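Local coordinates for cytochrome c (Pseudomonas aeruginosa, PDB 6RTE), which is the dihydro-heme d1 dehydrogenase NirN, an oxidoreductase of heme d1 biosynthesis that carries a heme c and an eight-bladed beta-propeller, at residues 148-162 and 165-179. Numbering follows the deposited sequence.
Sequences NLFVVVESGDHHVTI and GDRFEPIARFPSRYA. With HEC (heme c), chain C.
Strands 159-162 and 172-175 form the outer hairpin of a four-stranded propeller blade, and the axes of these strands, 165° apart, confirm antiparallel pairing. Val160 and Phe174 are a hydrogen-bonded pair, Val160 N to Phe174 O 2.8 Å and Phe174 N to Val160 O 2.9 Å. At Ile162 the register slips: its N donates to Ala172 O, yet its O accepts from Ile171 N, so that Ile171 and Ala172 both face it in a classic beta bulge.

On the face carrying Thr161 and Arg173, the arginine is extended from CG to NE, with CG anti to the backbone N, which carries its guanidinium across to Glu154. The grip is side-on: NE lies 2.8 Å from Glu154 OE1 and NH2 3.1 Å from Glu154 OE2, although the carboxylate and guanidinium planes are 60° apart. Thr161 OG1 donates to Glu154 OE1 from the face of the carboxylate plane opposite Arg173 NE, fixing that oxygen between two donors. A second salt bridge runs from Arg173 NH2 to Asp157 OD2 at 3.0 Å, and a water links this carboxylate to Arg173 NH1. The His159 ring is sandwiched: the guanidinium stacks on one face, planes 4° apart, and Pro175 CA sits over the other, 3.7 Å from the ring centroid. His159 ND1 donates to Asp157 O, which restrains the ring's rotation.

On the opposite face of the sheet Val160 CB lies over the Phe174 ring, 3.5 Å from CZ, while Ile162 CD1 meets the edge of that ring.

Phe174 also stacks on Tyr205 and, with Val160, touches Phe195 of strand 192-197 in the adjoining sheet. Beyond the hairpin, Tyr178 OH makes a weak 3.0 Å bond to heme c O1A; at the other side of the blade, strand 150-154 pairs with strand 491-496.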
loop_
_atom_site.group_PDB
_atom_site.type_symbol
_atom_site.label_atom_id
_atom_site.label_comp_id
_atom_site.label_asym_id
_atom_site.label_seq_id
_atom_site.Cartn_x
_atom_site.Cartn_y
_atom_site.Cartn_z
ATOM N N ASN A 148 -7.315 19.827 0.145
ATOM C CA ASN A 148 -6.910 19.514 1.509
ATOM C C ASN A 148 -7.697 18.348 2.097
ATOM O O ASN A 148 -7.617 18.108 3.305
ATOM C CB ASN A 148 -7.047 20.750 2.402
ATOM C CG ASN A 148 -6.083 20.718 3.572
ATOM O OD1 ASN A 148 -5.119 19.944 3.583
ATOM N ND2 ASN A 148 -6.328 21.568 4.560
ATOM N N LEU A 149 -8.452 17.626 1.274
ATOM C CA LEU A 149 -9.135 16.421 1.728
ATOM C C LEU A 149 -8.143 15.335 2.124
ATOM O O LEU A 149 -7.113 15.138 1.469
ATOM C CB LEU A 149 -10.037 15.867 0.624
ATOM C CG LEU A 149 -11.226 16.715 0.175
ATOM C CD1 LEU A 149 -11.919 16.018 -0.993
ATOM C CD2 LEU A 149 -12.183 16.957 1.327
ATOM N N PHE A 150 -8.487 14.591 3.172
ATOM C CA PHE A 150 -7.789 13.355 3.499
ATOM C C PHE A 150 -8.644 12.158 3.110
ATOM O O PHE A 150 -9.845 12.123 3.397
ATOM C CB PHE A 150 -7.471 13.270 4.991
ATOM C CG PHE A 150 -6.404 14.210 5.442
ATOM C CD1 PHE A 150 -5.078 13.806 5.465
ATOM C CD2 PHE A 150 -6.727 15.485 5.876
ATOM C CE1 PHE A 150 -4.093 14.664 5.907
ATOM C CE2 PHE A 150 -5.745 16.353 6.309
ATOM C CZ PHE A 150 -4.422 15.937 6.322
ATOM N N VAL A 151 -8.021 11.179 2.476
ATOM C CA VAL A 151 -8.609 9.855 2.327
ATOM C C VAL A 151 -8.082 9.005 3.479
ATOM O O VAL A 151 -6.867 8.800 3.606
ATOM C CB VAL A 151 -8.259 9.243 0.961
ATOM C CG1 VAL A 151 -8.816 7.825 0.821
ATOM C CG2 VAL A 151 -8.793 10.128 -0.161
ATOM N N VAL A 152 -8.982 8.530 4.330
ATOM C CA VAL A 152 -8.611 7.805 5.548
ATOM C C VAL A 152 -9.073 6.364 5.419
ATOM O O VAL A 152 -10.266 6.101 5.225
ATOM C CB VAL A 152 -9.205 8.455 6.806
ATOM C CG1 VAL A 152 -8.745 7.691 8.053
ATOM C CG2 VAL A 152 -8.794 9.887 6.889
ATOM N N VAL A 153 -8.132 5.435 5.535
ATOM C CA VAL A 153 -8.424 4.006 5.428
ATOM C C VAL A 153 -8.740 3.483 6.826
ATOM O O VAL A 153 -7.903 3.555 7.736
ATOM C CB VAL A 153 -7.251 3.254 4.787
ATOM C CG1 VAL A 153 -7.527 1.761 4.730
ATOM C CG2 VAL A 153 -7.000 3.771 3.358
ATOM N N GLU A 154 -9.972 3.012 7.016
ATOM C CA GLU A 154 -10.403 2.435 8.296
ATOM C C GLU A 154 -10.334 0.915 8.144
ATOM O O GLU A 154 -11.298 0.267 7.732
ATOM C CB GLU A 154 -11.802 2.906 8.667
ATOM C CG GLU A 154 -11.905 4.400 8.930
ATOM C CD GLU A 154 -13.332 4.839 9.209
ATOM O OE1 GLU A 154 -14.006 5.351 8.278
ATOM O OE2 GLU A 154 -13.780 4.664 10.358
ATOM N N SER A 155 -9.173 0.349 8.472
ATOM C CA SER A 155 -8.915 -1.047 8.128
ATOM C C SER A 155 -9.611 -2.030 9.063
ATOM O O SER A 155 -9.783 -3.193 8.693
ATOM C CB SER A 155 -7.407 -1.304 8.117
ATOM O OG SER A 155 -6.890 -1.396 9.434
ATOM N N GLY A 156 -10.013 -1.593 10.255
ATOM C CA GLY A 156 -10.654 -2.499 11.195
ATOM C C GLY A 156 -12.013 -2.985 10.731
ATOM O O GLY A 156 -12.381 -4.140 10.965
ATOM N N ASP A 157 -12.792 -2.110 10.085
ATOM C CA ASP A 157 -14.105 -2.475 9.564
ATOM C C ASP A 157 -14.214 -2.215 8.067
ATOM O O ASP A 157 -15.317 -2.213 7.518
ATOM C CB ASP A 157 -15.219 -1.742 10.324
ATOM C CG ASP A 157 -14.929 -0.258 10.532
ATOM O OD1 ASP A 157 -13.996 0.283 9.897
ATOM O OD2 ASP A 157 -15.650 0.368 11.346
ATOM N N HIS A 158 -13.082 -2.010 7.401
ATOM C CA HIS A 158 -13.018 -1.903 5.946
ATOM C C HIS A 158 -13.980 -0.837 5.429
ATOM O O HIS A 158 -14.884 -1.085 4.628
ATOM C CB HIS A 158 -13.260 -3.275 5.324
ATOM C CG HIS A 158 -12.381 -4.329 5.914
ATOM N ND1 HIS A 158 -11.026 -4.380 5.665
ATOM C CD2 HIS A 158 -12.641 -5.316 6.812
ATOM C CE1 HIS A 158 -10.496 -5.383 6.355
ATOM N NE2 HIS A 158 -11.455 -5.961 7.057
ATOM N N HIS A 159 -13.759 0.369 5.927
ATOM C CA HIS A 159 -14.408 1.570 5.440
ATOM C C HIS A 159 -13.341 2.577 5.046
ATOM O O HIS A 159 -12.161 2.434 5.380
ATOM C CB HIS A 159 -15.341 2.169 6.504
ATOM C CG HIS A 159 -16.676 1.501 6.576
ATOM N ND1 HIS A 159 -16.851 0.245 7.117
ATOM C CD2 HIS A 159 -17.900 1.903 6.160
ATOM C CE1 HIS A 159 -18.127 -0.089 7.047
ATOM N NE2 HIS A 159 -18.784 0.900 6.466
ATOM N N VAL A 160 -13.782 3.605 4.319
ATOM C CA VAL A 160 -12.958 4.756 3.978
ATOM C C VAL A 160 -13.738 5.998 4.377
ATOM O O VAL A 160 -14.938 6.090 4.097
ATOM C CB VAL A 160 -12.614 4.798 2.479
ATOM C CG1 VAL A 160 -11.979 6.159 2.095
ATOM C CG2 VAL A 160 -11.701 3.636 2.101
ATOM N N THR A 161 -13.068 6.930 5.048
ATOM C CA THR A 161 -13.636 8.222 5.390
ATOM C C THR A 161 -12.943 9.296 4.570
ATOM O O THR A 161 -11.711 9.285 4.437
ATOM C CB THR A 161 -13.495 8.511 6.885
ATOM O OG1 THR A 161 -14.473 7.755 7.595
ATOM C CG2 THR A 161 -13.690 10.011 7.184
ATOM N N ILE A 162 -13.739 10.190 3.988
ATOM C CA ILE A 162 -13.227 11.377 3.312
ATOM C C ILE A 162 -13.304 12.509 4.319
ATOM O O ILE A 162 -14.383 12.808 4.847
ATOM C CB ILE A 162 -14.025 11.700 2.039
ATOM C CG1 ILE A 162 -14.120 10.480 1.138
ATOM C CG2 ILE A 162 -13.374 12.861 1.281
ATOM C CD1 ILE A 162 -12.792 9.937 0.684
ATOM N N GLY A 165 -9.955 18.608 5.473
ATOM C CA GLY A 165 -8.648 18.801 6.081
ATOM C C GLY A 165 -8.457 20.097 6.842
ATOM O O GLY A 165 -7.409 20.279 7.469
ATOM N N ASP A 166 -9.433 20.998 6.795
ATOM C CA ASP A 166 -9.408 22.219 7.586
ATOM C C ASP A 166 -10.313 22.143 8.805
ATOM O O ASP A 166 -9.976 22.698 9.859
ATOM C CB ASP A 166 -9.813 23.411 6.714
ATOM C CG ASP A 166 -8.801 23.691 5.617
ATOM O OD1 ASP A 166 -7.636 23.993 5.954
ATOM O OD2 ASP A 166 -9.159 23.586 4.427
ATOM N N ARG A 167 -11.458 21.470 8.689
ATOM C CA ARG A 167 -12.326 21.233 9.837
ATOM C C ARG A 167 -12.028 19.908 10.529
ATOM O O ARG A 167 -12.433 19.722 11.681
ATOM C CB ARG A 167 -13.802 21.252 9.410
ATOM C CG ARG A 167 -14.308 22.609 8.922
ATOM C CD ARG A 167 -15.840 22.686 8.905
ATOM N NE ARG A 167 -16.389 22.751 7.547
ATOM C CZ ARG A 167 -17.546 23.333 7.220
ATOM N NH1 ARG A 167 -18.299 23.923 8.148
ATOM N NH2 ARG A 167 -17.949 23.335 5.953
ATOM N N PHE A 168 -11.328 18.989 9.859
ATOM C CA PHE A 168 -11.052 17.661 10.406
ATOM C C PHE A 168 -12.357 16.967 10.789
ATOM O O PHE A 168 -12.497 16.385 11.868
ATOM C CB PHE A 168 -10.088 17.751 11.591
ATOM C CG PHE A 168 -8.789 18.422 11.250
ATOM C CD1 PHE A 168 -7.886 17.805 10.395
ATOM C CD2 PHE A 168 -8.481 19.672 11.759
ATOM C CE1 PHE A 168 -6.695 18.416 10.065
ATOM C CE2 PHE A 168 -7.286 20.292 11.431
ATOM C CZ PHE A 168 -6.391 19.657 10.585
ATOM N N GLU A 169 -13.327 17.049 9.884
ATOM C CA GLU A 169 -14.621 16.409 10.022
ATOM C C GLU A 169 -14.903 15.588 8.773
ATOM O O GLU A 169 -14.472 15.953 7.675
ATOM C CB GLU A 169 -15.742 17.441 10.214
ATOM C CG GLU A 169 -15.540 18.380 11.386
ATOM C CD GLU A 169 -16.529 19.538 11.371
ATOM O OE1 GLU A 169 -17.502 19.475 10.587
ATOM O OE2 GLU A 169 -16.331 20.510 12.133
ATOM N N PRO A 170 -15.622 14.476 8.912
ATOM C CA PRO A 170 -15.937 13.662 7.734
ATOM C C PRO A 170 -16.982 14.331 6.855
ATOM O O PRO A 170 -17.953 14.910 7.342
ATOM C CB PRO A 170 -16.455 12.348 8.329
ATOM C CG PRO A 170 -16.922 12.694 9.697
ATOM C CD PRO A 170 -16.125 13.882 10.162
ATOM N N ILE A 171 -16.764 14.261 5.544
ATOM C CA ILE A 171 -17.789 14.634 4.579
ATOM C C ILE A 171 -18.390 13.424 3.889
ATOM O O ILE A 171 -19.409 13.568 3.190
ATOM C CB ILE A 171 -17.260 15.639 3.531
ATOM C CG1 ILE A 171 -16.157 15.033 2.667
ATOM C CG2 ILE A 171 -16.740 16.899 4.228
ATOM C CD1 ILE A 171 -15.760 15.932 1.496
ATOM N N ALA A 172 -17.808 12.240 4.069
ATOM C CA ALA A 172 -18.347 11.011 3.510
ATOM C C ALA A 172 -17.657 9.831 4.181
ATOM O O ALA A 172 -16.490 9.928 4.582
ATOM C CB ALA A 172 -18.144 10.940 1.993
ATOM N N ARG A 173 -18.381 8.723 4.283
ATOM C CA ARG A 173 -17.821 7.459 4.732
ATOM C C ARG A 173 -18.494 6.361 3.926
ATOM O O ARG A 173 -19.708 6.412 3.714
ATOM C CB ARG A 173 -18.042 7.271 6.235
ATOM C CG ARG A 173 -17.314 6.075 6.833
ATOM C CD ARG A 173 -17.575 5.962 8.334
ATOM N NE ARG A 173 -16.736 4.924 8.936
ATOM C CZ ARG A 173 -17.157 3.715 9.312
ATOM N NH1 ARG A 173 -18.431 3.359 9.175
ATOM N NH2 ARG A 173 -16.290 2.860 9.837
ATOM N N PHE A 174 -17.714 5.401 3.436
ATOM C CA PHE A 174 -18.286 4.330 2.634
ATOM C C PHE A 174 -17.542 3.028 2.909
ATOM O O PHE A 174 -16.355 3.046 3.252
ATOM C CB PHE A 174 -18.254 4.659 1.122
ATOM C CG PHE A 174 -16.885 5.001 0.572
ATOM C CD1 PHE A 174 -16.373 6.283 0.685
ATOM C CD2 PHE A 174 -16.132 4.047 -0.085
ATOM C CE1 PHE A 174 -15.117 6.606 0.163
ATOM C CE2 PHE A 174 -14.886 4.360 -0.605
ATOM C CZ PHE A 174 -14.380 5.644 -0.476
ATOM N N PRO A 175 -18.232 1.889 2.809
ATOM C CA PRO A 175 -17.543 0.602 2.961
ATOM C C PRO A 175 -16.709 0.306 1.730
ATOM O O PRO A 175 -17.124 0.573 0.599
ATOM C CB PRO A 175 -18.688 -0.402 3.127
ATOM C CG PRO A 175 -19.815 0.217 2.351
ATOM C CD PRO A 175 -19.678 1.711 2.561
ATOM N N SER A 176 -15.511 -0.218 1.961
ATOM C CA SER A 176 -14.595 -0.516 0.875
ATOM C C SER A 176 -14.589 -2.014 0.589
ATOM O O SER A 176 -15.242 -2.810 1.270
ATOM C CB SER A 176 -13.185 -0.032 1.213
ATOM O OG SER A 176 -12.616 -0.802 2.265
ATOM N N ARG A 177 -13.844 -2.397 -0.441
ATOM C CA ARG A 177 -13.498 -3.795 -0.613
ATOM C C ARG A 177 -12.645 -4.246 0.563
ATOM O O ARG A 177 -12.018 -3.443 1.264
ATOM C CB ARG A 177 -12.762 -4.019 -1.930
ATOM C CG ARG A 177 -13.588 -3.709 -3.175
ATOM C CD ARG A 177 -14.577 -4.820 -3.497
ATOM N NE ARG A 177 -15.472 -4.449 -4.596
ATOM C CZ ARG A 177 -16.289 -5.295 -5.220
ATOM N NH1 ARG A 177 -16.301 -6.578 -4.876
ATOM N NH2 ARG A 177 -17.074 -4.870 -6.204
ATOM N N TYR A 178 -12.633 -5.560 0.784
ATOM C CA TYR A 178 -11.969 -6.120 1.951
ATOM C C TYR A 178 -10.455 -5.974 1.844
ATOM O O TYR A 178 -9.863 -6.261 0.809
ATOM C CB TYR A 178 -12.373 -7.594 2.091
ATOM C CG TYR A 178 -11.727 -8.330 3.229
ATOM C CD1 TYR A 178 -12.207 -8.208 4.525
ATOM C CD2 TYR A 178 -10.643 -9.176 3.005
ATOM C CE1 TYR A 178 -11.621 -8.899 5.568
ATOM C CE2 TYR A 178 -10.055 -9.870 4.042
ATOM C CZ TYR A 178 -10.546 -9.729 5.318
ATOM O OH TYR A 178 -9.956 -10.421 6.351
ATOM N N ALA A 179 -9.835 -5.519 2.934
ATOM C CA ALA A 179 -8.380 -5.487 3.091
ATOM C C ALA A 179 -7.707 -4.703 1.955
ATOM O O ALA A 179 -6.993 -5.241 1.109
ATOM C CB ALA A 179 -7.819 -6.916 3.179
HETATM FE FE HEC C . -15.572 -17.125 6.531
HETATM C CHA HEC C . -13.510 -14.530 7.132
HETATM C CHB HEC C . -12.958 -19.340 6.912
HETATM C CHC HEC C . -17.768 -19.823 6.266
HETATM C CHD HEC C . -18.069 -15.051 5.616
HETATM N NA HEC C . -13.626 -16.985 6.946
HETATM C C1A HEC C . -12.972 -15.795 7.160
HETATM C C2A HEC C . -11.604 -16.057 7.424
HETATM C C3A HEC C . -11.448 -17.402 7.369
HETATM C C4A HEC C . -12.703 -17.985 7.063
HETATM C CMA HEC C . -10.159 -18.137 7.579
HETATM C CAA HEC C . -10.529 -15.031 7.711
HETATM C CBA HEC C . -9.942 -14.557 6.370
HETATM C CGA HEC C . -8.918 -13.452 6.445
HETATM O O1A HEC C . -8.507 -12.921 5.382
HETATM O O2A HEC C . -8.482 -13.051 7.530
HETATM N NB HEC C . -15.383 -19.215 6.578
HETATM C C1B HEC C . -14.243 -19.881 6.736
HETATM C C2B HEC C . -14.504 -21.283 6.703
HETATM C C3B HEC C . -15.850 -21.452 6.532
HETATM C C4B HEC C . -16.402 -20.082 6.452
HETATM C CMB HEC C . -13.470 -22.361 6.844
HETATM C CAB HEC C . -16.709 -22.670 6.463
HETATM C CBB HEC C . -16.235 -23.688 7.499
HETATM N NC HEC C . -17.579 -17.414 6.037
HETATM C C1C HEC C . -18.287 -18.565 5.976
HETATM C C2C HEC C . -19.610 -18.262 5.589
HETATM C C3C HEC C . -19.704 -16.888 5.415
HETATM C C4C HEC C . -18.401 -16.373 5.686
HETATM C CMC HEC C . -20.682 -19.297 5.418
HETATM C CAC HEC C . -20.814 -16.014 4.981
HETATM C CBC HEC C . -22.041 -15.828 5.865
HETATM N ND HEC C . -15.751 -15.241 6.405
HETATM C C1D HEC C . -16.831 -14.559 6.016
HETATM C C2D HEC C . -16.569 -13.114 6.055
HETATM C C3D HEC C . -15.312 -12.958 6.479
HETATM C C4D HEC C . -14.802 -14.319 6.684
HETATM C CMD HEC C . -17.536 -12.018 5.692
HETATM C CAD HEC C . -14.576 -11.655 6.667
HETATM C CBD HEC C . -14.806 -11.086 8.070
HETATM C CGD HEC C . -14.076 -9.784 8.304
HETATM O O1D HEC C . -14.598 -8.718 7.945
HETATM O O2D HEC C . -12.965 -9.747 8.854
HETATM O O HOH W 1 -18.758 0.777 10.812
HETATM O O HOH W 2 -16.783 -2.929 4.046
HETATM O O HOH W 3 -10.875 0.007 4.190
#